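Local coordinates for Lmo2051 protein (Listeria monocytogenes, PDB 3I18), which is probably a membrane-anchored, ATP-dependent serine protease of the Lon (S16) family, present here only as its PDZ domain, a module that typically binds peptides, at residues D7-M12 against I87-D92; Y47-K52 against K80-I85; G54-I59 against Q69-L74. One frame throughout, in Å; residues are numbered along the deposited sequence.

Interaction 1: residues D7-M12 against I87-D92. Unlike the reference sequence in segment 7-12: Met-12 (reference Leu).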
# COMPACT_ATOMS: atom_id res chain seq x y z
N ASP A 7 7.63 4.35 10.80
CA ASP A 7 8.21 3.32 9.94
C ASP A 7 7.47 3.12 8.62
O ASP A 7 8.07 2.72 7.63
CB ASP A 7 8.28 1.99 10.68
CG ASP A 7 9.00 2.10 12.02
OD1 ASP A 7 10.12 2.65 12.04
OD2 ASP A 7 8.43 1.63 13.03
N GLY A 8 6.17 3.41 8.61
CA GLY A 8 5.38 3.23 7.41
C GLY A 8 3.99 2.70 7.72
O GLY A 8 3.45 2.97 8.80
N VAL A 9 3.41 1.95 6.79
CA VAL A 9 2.08 1.39 7.00
C VAL A 9 2.11 -0.14 7.05
O VAL A 9 2.74 -0.79 6.22
CB VAL A 9 1.12 1.86 5.87
CG1 VAL A 9 1.60 1.38 4.51
CG2 VAL A 9 -0.28 1.35 6.14
N TYR A 10 1.42 -0.72 8.03
CA TYR A 10 1.36 -2.18 8.15
C TYR A 10 0.11 -2.71 7.47
O TYR A 10 -0.99 -2.23 7.71
CB TYR A 10 1.36 -2.61 9.63
CG TYR A 10 2.66 -2.36 10.34
CD1 TYR A 10 2.95 -1.11 10.90
CD2 TYR A 10 3.63 -3.36 10.44
CE1 TYR A 10 4.17 -0.87 11.53
CE2 TYR A 10 4.85 -3.13 11.07
CZ TYR A 10 5.11 -1.88 11.61
OH TYR A 10 6.32 -1.65 12.22
N VAL A 11 0.30 -3.71 6.61
CA VAL A 11 -0.81 -4.32 5.88
C VAL A 11 -1.58 -5.26 6.80
O VAL A 11 -0.98 -6.07 7.51
CB VAL A 11 -0.28 -5.13 4.67
CG1 VAL A 11 -1.44 -5.80 3.94
CG2 VAL A 11 0.47 -4.20 3.72
N MSE A 12 -2.90 -5.16 6.80
CA MSE A 12 -3.71 -6.01 7.66
C MSE A 12 -4.50 -7.06 6.90
O MSE A 12 -4.88 -8.08 7.46
CB MSE A 12 -4.68 -5.16 8.49
CG MSE A 12 -5.62 -5.98 9.35
SE MSE A 12 -6.44 -4.90 10.68
CE MSE A 12 -7.64 -3.90 9.54
N ILE A 87 -5.78 -3.37 -0.31
CA ILE A 87 -5.41 -3.80 1.03
C ILE A 87 -6.04 -2.94 2.13
O ILE A 87 -6.50 -1.82 1.88
CB ILE A 87 -3.88 -3.69 1.22
CG1 ILE A 87 -3.43 -2.25 0.95
CG2 ILE A 87 -3.16 -4.66 0.29
CD1 ILE A 87 -1.92 -2.03 1.06
N THR A 88 -6.09 -3.48 3.35
CA THR A 88 -6.59 -2.71 4.48
C THR A 88 -5.34 -2.49 5.33
O THR A 88 -4.41 -3.30 5.29
CB THR A 88 -7.67 -3.46 5.31
OG1 THR A 88 -7.16 -4.72 5.76
CG2 THR A 88 -8.92 -3.69 4.47
N LEU A 89 -5.32 -1.40 6.08
CA LEU A 89 -4.18 -1.05 6.92
C LEU A 89 -4.53 -1.07 8.40
O LEU A 89 -5.69 -0.85 8.77
CB LEU A 89 -3.69 0.35 6.55
CG LEU A 89 -3.63 0.68 5.05
CD1 LEU A 89 -3.33 2.16 4.84
CD2 LEU A 89 -2.58 -0.19 4.38
N VAL A 90 -3.54 -1.30 9.24
CA VAL A 90 -3.78 -1.33 10.68
C VAL A 90 -4.34 0.01 11.19
O VAL A 90 -5.08 0.05 12.17
CB VAL A 90 -2.49 -1.67 11.45
CG1 VAL A 90 -2.70 -1.50 12.95
CG2 VAL A 90 -2.09 -3.11 11.15
N ASP A 91 -3.99 1.09 10.50
CA ASP A 91 -4.46 2.42 10.89
C ASP A 91 -5.98 2.53 10.72
O ASP A 91 -6.62 3.37 11.36
CB ASP A 91 -3.78 3.50 10.05
CG ASP A 91 -3.83 4.87 10.70
OD1 ASP A 91 -3.13 5.08 11.72
OD2 ASP A 91 -4.57 5.75 10.20
N ASP A 92 -6.55 1.68 9.87
CA ASP A 92 -7.99 1.71 9.65
C ASP A 92 -8.74 1.40 10.95
O ASP A 92 -9.89 1.79 11.12
CB ASP A 92 -8.40 0.71 8.56
CG ASP A 92 -7.90 1.11 7.18
OD1 ASP A 92 -7.92 2.32 6.86
OD2 ASP A 92 -7.50 0.21 6.41
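Val-9 meets Leu-89 with one methyl, CG2, which is set against the branched end of the leucine. Val-9 CG2 lies 3.3 Å from Leu-89 CD2 and almost as near to CD1, closer than carbons usually pack, while CB and CG of Leu-89 are also in touch. With chi1 at 61°, CG1 of Val-9 sits between the backbone N and the carbonyl carbon, which leaves CG2 trans to the N and facing the leucine; the two side chains cross at about a right angle. Further along the strands the packing is less tight: Val-11 CG2 and Ile-87 CD1 are 4.2 Å apart, and Val-11 also leans on Ile-30 of the neighbouring strand 29-33. Val-11 and Leu-89 form an antiparallel, non-hydrogen-bonded pair flanked by two backbone bonds: Met-12 N to Thr-88 O (2.8 Å, nearly straight) and Val-90 N to Tyr-10 O (3.1 Å). The solvent side is looser. The ring of Tyr-10 projects off the contact, and CB is the atom that touches, 3.8 Å from Val-90 CG2. Met-12, a selenomethionine where the reference sequence has leucine, extends from the backbone and then bends at chi3 (72°), bringing CE to 3.7 Å from Leu-89 O. The chain turns sharply after Leu-89 into a 3-10 segment, and Asp-92 OD2 ties the turn back by accepting from Leu-89 N at 2.7 Å, the donor lying above the carboxylate plane. Pairing of 9-14 with 83-89 joins the first and last strands of the antiparallel sheet, consistent with a circularly permuted PDZ fold as found in bacterial proteases.

Interaction 2: residues Y47-K52 against K80-I85; sequences YIHSKK and KGTPGI
The imidazole of His-49 carries the methyl CG2 of Thr-82 over one face, a CH-pi contact 3.7 Å from the ring centroid and 20° off its normal. At the ring edge, in plane, lies a water, to which His-49 NE2 donates weakly; the same water donates to Pro-83 O at 2.8 Å, so it bridges His-49 and Pro-83. In a PDZ domain, the cleft between a helix such as 41-49 and a strand such as 83-89 is where peptides typically dock, and this contact joins the two at one end of it. Within 47-52, the Tyr-47 ring has Ser-50 OG above one face, near the rim. The hydroxyl of Thr-82 is occupied by Asp-78, while CG2, trans to the backbone N, is carried toward the histidine. Next to the histidine, Ile-48 uses both its branches: CG2 rests 3.8 Å from Gly-84 CA, and CD1 meets Ile-85 CD1 at the same distance, the side chains crossing at about a right angle. Ile-33 backs Ile-48 from the sheet. The proline ring packs on the backbone of Lys-51, with Pro-83 CG 3.3 Å from Lys-51 O.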
# COMPACT_ATOMS: atom_id res chain seq x y z
N TYR A 47 -1.80 9.84 -1.85
CA TYR A 47 -0.94 9.63 -3.01
C TYR A 47 -1.55 8.63 -3.98
O TYR A 47 -1.60 8.89 -5.19
CB TYR A 47 0.45 9.16 -2.57
CG TYR A 47 1.38 8.99 -3.73
CD1 TYR A 47 1.55 7.74 -4.33
CD2 TYR A 47 2.04 10.09 -4.29
CE1 TYR A 47 2.35 7.59 -5.46
CE2 TYR A 47 2.84 9.95 -5.41
CZ TYR A 47 2.99 8.70 -5.99
OH TYR A 47 3.75 8.57 -7.13
N ILE A 48 -2.01 7.50 -3.46
CA ILE A 48 -2.61 6.46 -4.29
C ILE A 48 -3.81 7.06 -5.04
O ILE A 48 -3.96 6.86 -6.24
CB ILE A 48 -3.07 5.25 -3.44
CG1 ILE A 48 -1.85 4.56 -2.82
CG2 ILE A 48 -3.85 4.28 -4.30
CD1 ILE A 48 -2.18 3.56 -1.73
N HIS A 49 -4.64 7.81 -4.32
CA HIS A 49 -5.82 8.43 -4.92
C HIS A 49 -5.48 9.46 -6.00
O HIS A 49 -6.35 9.82 -6.80
CB HIS A 49 -6.69 9.11 -3.86
CG HIS A 49 -7.39 8.15 -2.94
ND1 HIS A 49 -8.38 8.55 -2.07
CD2 HIS A 49 -7.24 6.82 -2.75
CE1 HIS A 49 -8.82 7.51 -1.39
NE2 HIS A 49 -8.14 6.44 -1.79
N SER A 50 -4.24 9.93 -6.02
CA SER A 50 -3.84 10.90 -7.03
C SER A 50 -3.47 10.18 -8.32
O SER A 50 -3.17 10.81 -9.34
CB SER A 50 -2.65 11.74 -6.53
OG SER A 50 -1.43 11.01 -6.53
N LYS A 51 -3.49 8.86 -8.27
CA LYS A 51 -3.15 8.06 -9.44
C LYS A 51 -4.42 7.58 -10.14
O LYS A 51 -5.53 7.98 -9.78
CB LYS A 51 -2.27 6.88 -9.03
CG LYS A 51 -1.00 7.33 -8.34
CD LYS A 51 -0.23 8.33 -9.21
CE LYS A 51 0.91 8.98 -8.44
NZ LYS A 51 1.86 9.72 -9.33
N LYS A 52 -4.25 6.71 -11.13
CA LYS A 52 -5.39 6.18 -11.89
C LYS A 52 -5.39 4.67 -11.85
O LYS A 52 -4.34 4.04 -11.72
CB LYS A 52 -5.30 6.62 -13.35
CG LYS A 52 -5.27 8.12 -13.58
CD LYS A 52 -4.42 8.44 -14.81
CE LYS A 52 -4.91 7.71 -16.05
NZ LYS A 52 -4.03 7.98 -17.22
N LYS A 80 -17.08 3.66 -7.09
CA LYS A 80 -16.88 4.99 -7.66
C LYS A 80 -15.61 5.07 -8.50
O LYS A 80 -15.31 6.10 -9.09
CB LYS A 80 -16.84 6.05 -6.55
CG LYS A 80 -18.20 6.31 -5.92
CD LYS A 80 -19.22 6.69 -6.98
CE LYS A 80 -20.61 6.85 -6.38
NZ LYS A 80 -21.63 7.12 -7.43
N GLY A 81 -14.85 3.97 -8.54
CA GLY A 81 -13.63 3.95 -9.34
C GLY A 81 -12.37 4.44 -8.65
O GLY A 81 -11.36 4.71 -9.32
N THR A 82 -12.40 4.56 -7.33
CA THR A 82 -11.24 5.02 -6.58
C THR A 82 -10.10 4.02 -6.75
O THR A 82 -10.29 2.83 -6.57
CB THR A 82 -11.57 5.14 -5.08
OG1 THR A 82 -12.68 6.03 -4.91
CG2 THR A 82 -10.37 5.66 -4.32
N PRO A 83 -8.90 4.50 -7.12
CA PRO A 83 -7.73 3.62 -7.32
C PRO A 83 -7.24 3.09 -5.98
O PRO A 83 -7.32 3.79 -4.97
CB PRO A 83 -6.70 4.56 -7.96
CG PRO A 83 -7.50 5.75 -8.44
CD PRO A 83 -8.54 5.90 -7.37
N GLY A 84 -6.73 1.86 -5.97
CA GLY A 84 -6.22 1.28 -4.75
C GLY A 84 -5.34 0.07 -5.00
O GLY A 84 -5.36 -0.51 -6.08
N ILE A 85 -4.54 -0.30 -4.00
CA ILE A 85 -3.67 -1.45 -4.10
C ILE A 85 -4.50 -2.70 -3.82
O ILE A 85 -4.23 -3.78 -4.36
CB ILE A 85 -2.53 -1.36 -3.07
CG1 ILE A 85 -1.68 -0.13 -3.35
CG2 ILE A 85 -1.67 -2.64 -3.11
CD1 ILE A 85 -0.62 0.14 -2.29
O HOH W 1 -6.95 3.61 -2.24

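Interaction 3: residues G54-I59 against Q69-L74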
# COMPACT_ATOMS: atom_id res chain seq x y z
N GLY A 54 -5.10 1.14 -13.01
CA GLY A 54 -4.27 0.70 -14.11
C GLY A 54 -2.83 1.18 -14.02
O GLY A 54 -1.95 0.64 -14.68
N ASP A 55 -2.60 2.20 -13.20
CA ASP A 55 -1.25 2.73 -13.01
C ASP A 55 -0.45 1.70 -12.23
O ASP A 55 -1.00 0.80 -11.62
CB ASP A 55 -1.26 4.04 -12.22
CG ASP A 55 -1.64 5.24 -13.07
OD1 ASP A 55 -1.81 5.08 -14.31
OD2 ASP A 55 -1.75 6.34 -12.51
N THR A 56 0.87 1.86 -12.26
CA THR A 56 1.77 0.96 -11.57
C THR A 56 2.50 1.73 -10.47
O THR A 56 3.00 2.83 -10.71
CB THR A 56 2.81 0.38 -12.54
OG1 THR A 56 2.15 -0.40 -13.54
CG2 THR A 56 3.81 -0.48 -11.79
N VAL A 57 2.53 1.17 -9.26
CA VAL A 57 3.25 1.83 -8.17
C VAL A 57 4.38 0.93 -7.71
O VAL A 57 4.24 -0.29 -7.67
CB VAL A 57 2.33 2.13 -6.95
CG1 VAL A 57 1.29 3.18 -7.31
CG2 VAL A 57 1.65 0.86 -6.46
N LYS A 58 5.52 1.53 -7.37
CA LYS A 58 6.67 0.77 -6.89
C LYS A 58 6.54 0.71 -5.38
O LYS A 58 6.44 1.75 -4.73
CB LYS A 58 7.99 1.46 -7.27
CG LYS A 58 9.22 0.72 -6.75
CD LYS A 58 10.52 1.23 -7.38
CE LYS A 58 10.77 2.69 -7.04
NZ LYS A 58 12.05 3.20 -7.63
N ILE A 59 6.53 -0.50 -4.83
CA ILE A 59 6.37 -0.67 -3.40
C ILE A 59 7.60 -1.28 -2.72
O ILE A 59 8.07 -2.34 -3.14
CB ILE A 59 5.14 -1.56 -3.08
CG1 ILE A 59 3.85 -0.93 -3.62
CG2 ILE A 59 5.00 -1.75 -1.57
CD1 ILE A 59 3.45 0.36 -2.93
N GLN A 69 11.07 -5.39 -2.85
CA GLN A 69 10.61 -4.32 -3.71
C GLN A 69 9.89 -4.93 -4.89
O GLN A 69 10.35 -5.92 -5.45
CB GLN A 69 11.78 -3.49 -4.22
CG GLN A 69 11.36 -2.26 -4.99
CD GLN A 69 12.54 -1.53 -5.60
OE1 GLN A 69 13.15 -2.01 -6.55
NE2 GLN A 69 12.87 -0.37 -5.04
N ALA A 70 8.76 -4.35 -5.27
CA ALA A 70 8.02 -4.89 -6.39
C ALA A 70 7.01 -3.88 -6.88
O ALA A 70 6.63 -2.95 -6.16
CB ALA A 70 7.32 -6.18 -5.98
N ASP A 71 6.57 -4.06 -8.12
CA ASP A 71 5.58 -3.18 -8.72
C ASP A 71 4.21 -3.81 -8.54
O ASP A 71 4.06 -5.03 -8.61
CB ASP A 71 5.85 -3.00 -10.21
CG ASP A 71 7.04 -2.12 -10.49
OD1 ASP A 71 7.19 -1.08 -9.81
OD2 ASP A 71 7.83 -2.47 -11.40
N ILE A 72 3.22 -2.97 -8.31
CA ILE A 72 1.86 -3.45 -8.14
C ILE A 72 0.95 -2.57 -8.98
O ILE A 72 1.06 -1.35 -8.94
CB ILE A 72 1.43 -3.41 -6.66
CG1 ILE A 72 2.40 -4.25 -5.83
CG2 ILE A 72 0.01 -3.95 -6.51
CD1 ILE A 72 2.05 -4.30 -4.35
N LYS A 73 0.08 -3.19 -9.76
CA LYS A 73 -0.85 -2.44 -10.59
C LYS A 73 -2.04 -2.06 -9.74
O LYS A 73 -2.55 -2.88 -8.96
CB LYS A 73 -1.29 -3.28 -11.80
CG LYS A 73 -2.24 -2.58 -12.76
CD LYS A 73 -2.17 -3.19 -14.15
CE LYS A 73 -0.82 -2.91 -14.80
NZ LYS A 73 -0.74 -3.38 -16.21
N LEU A 74 -2.49 -0.82 -9.87
CA LEU A 74 -3.63 -0.34 -9.09
C LEU A 74 -4.91 -0.83 -9.73
O LEU A 74 -5.01 -0.93 -10.95
CB LEU A 74 -3.63 1.19 -9.05
CG LEU A 74 -2.43 1.84 -8.34
CD1 LEU A 74 -2.63 3.33 -8.31
CD2 LEU A 74 -2.32 1.28 -6.93
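Leu-74 lies across from Asp-55 and Val-57, and its side chain passes from one to the other. Its CB is 3.7 Å from Asp-55 O, the carbonyl oxygen that also accepts the hydrogen bond from Leu-74 N, nearly straight at 2.8 Å. CG, opposite the carbonyl carbon (chi1 -64°), stays close to that oxygen and carries the fork toward Val-57. There CD1 reaches Val-57 CG1 at 4.0 Å and CD2 reaches Val-57 CG2 at the same distance, so the two branched ends mesh at about a right angle. This apolar face continues with Ile-59 CG1 against Ile-72 CD1 (3.9 Å) and is covered by Ile-33 and Ile-85. The other face bears polar side chains: Thr-56 CG2 touches Asp-71 CB at 3.6 Å, whereas Lys-58 brings only its aliphatic part near Asp-71. Paired bonds link Val-57 with Ile-72 and Ile-59 with Ala-70. Toward the open end, Gly-54 N donates to Leu-74 O from 45° above the carbonyl plane, and Asp-55 OD2 accepts from Lys-52 N. Six backbone bonds join these parts of the antiparallel beta hairpin 56-63/66-76, one face to the core and the other outward, as adjacent strands of the PDZ sheet.

How the interactions relate
Strand 83-89 enters interaction 1 with its end and interaction 2 with its start, while its neighbour, strand 66-76, supplies interaction 3. Interactions 2 and 3, with centres about 12 Å apart, touch through Leu-74: its CD1 lies 3.6 Å from Lys-51 CB and its CD2 3.6 Å from Gly-84 O. Interactions 1 and 3 lie on opposite sides of the chain's centre, about 17 Å between centres. The centres of interactions 1 and 2 are about 16 Å apart, at the two ends of strand 83-89. In the probable peptide groove, the backbones of Ile-85 and Ile-87 hydrogen-bond with His-100, the last residue of the same chain's tag, reminiscent of how PDZ domains bind a peptide's C-terminus.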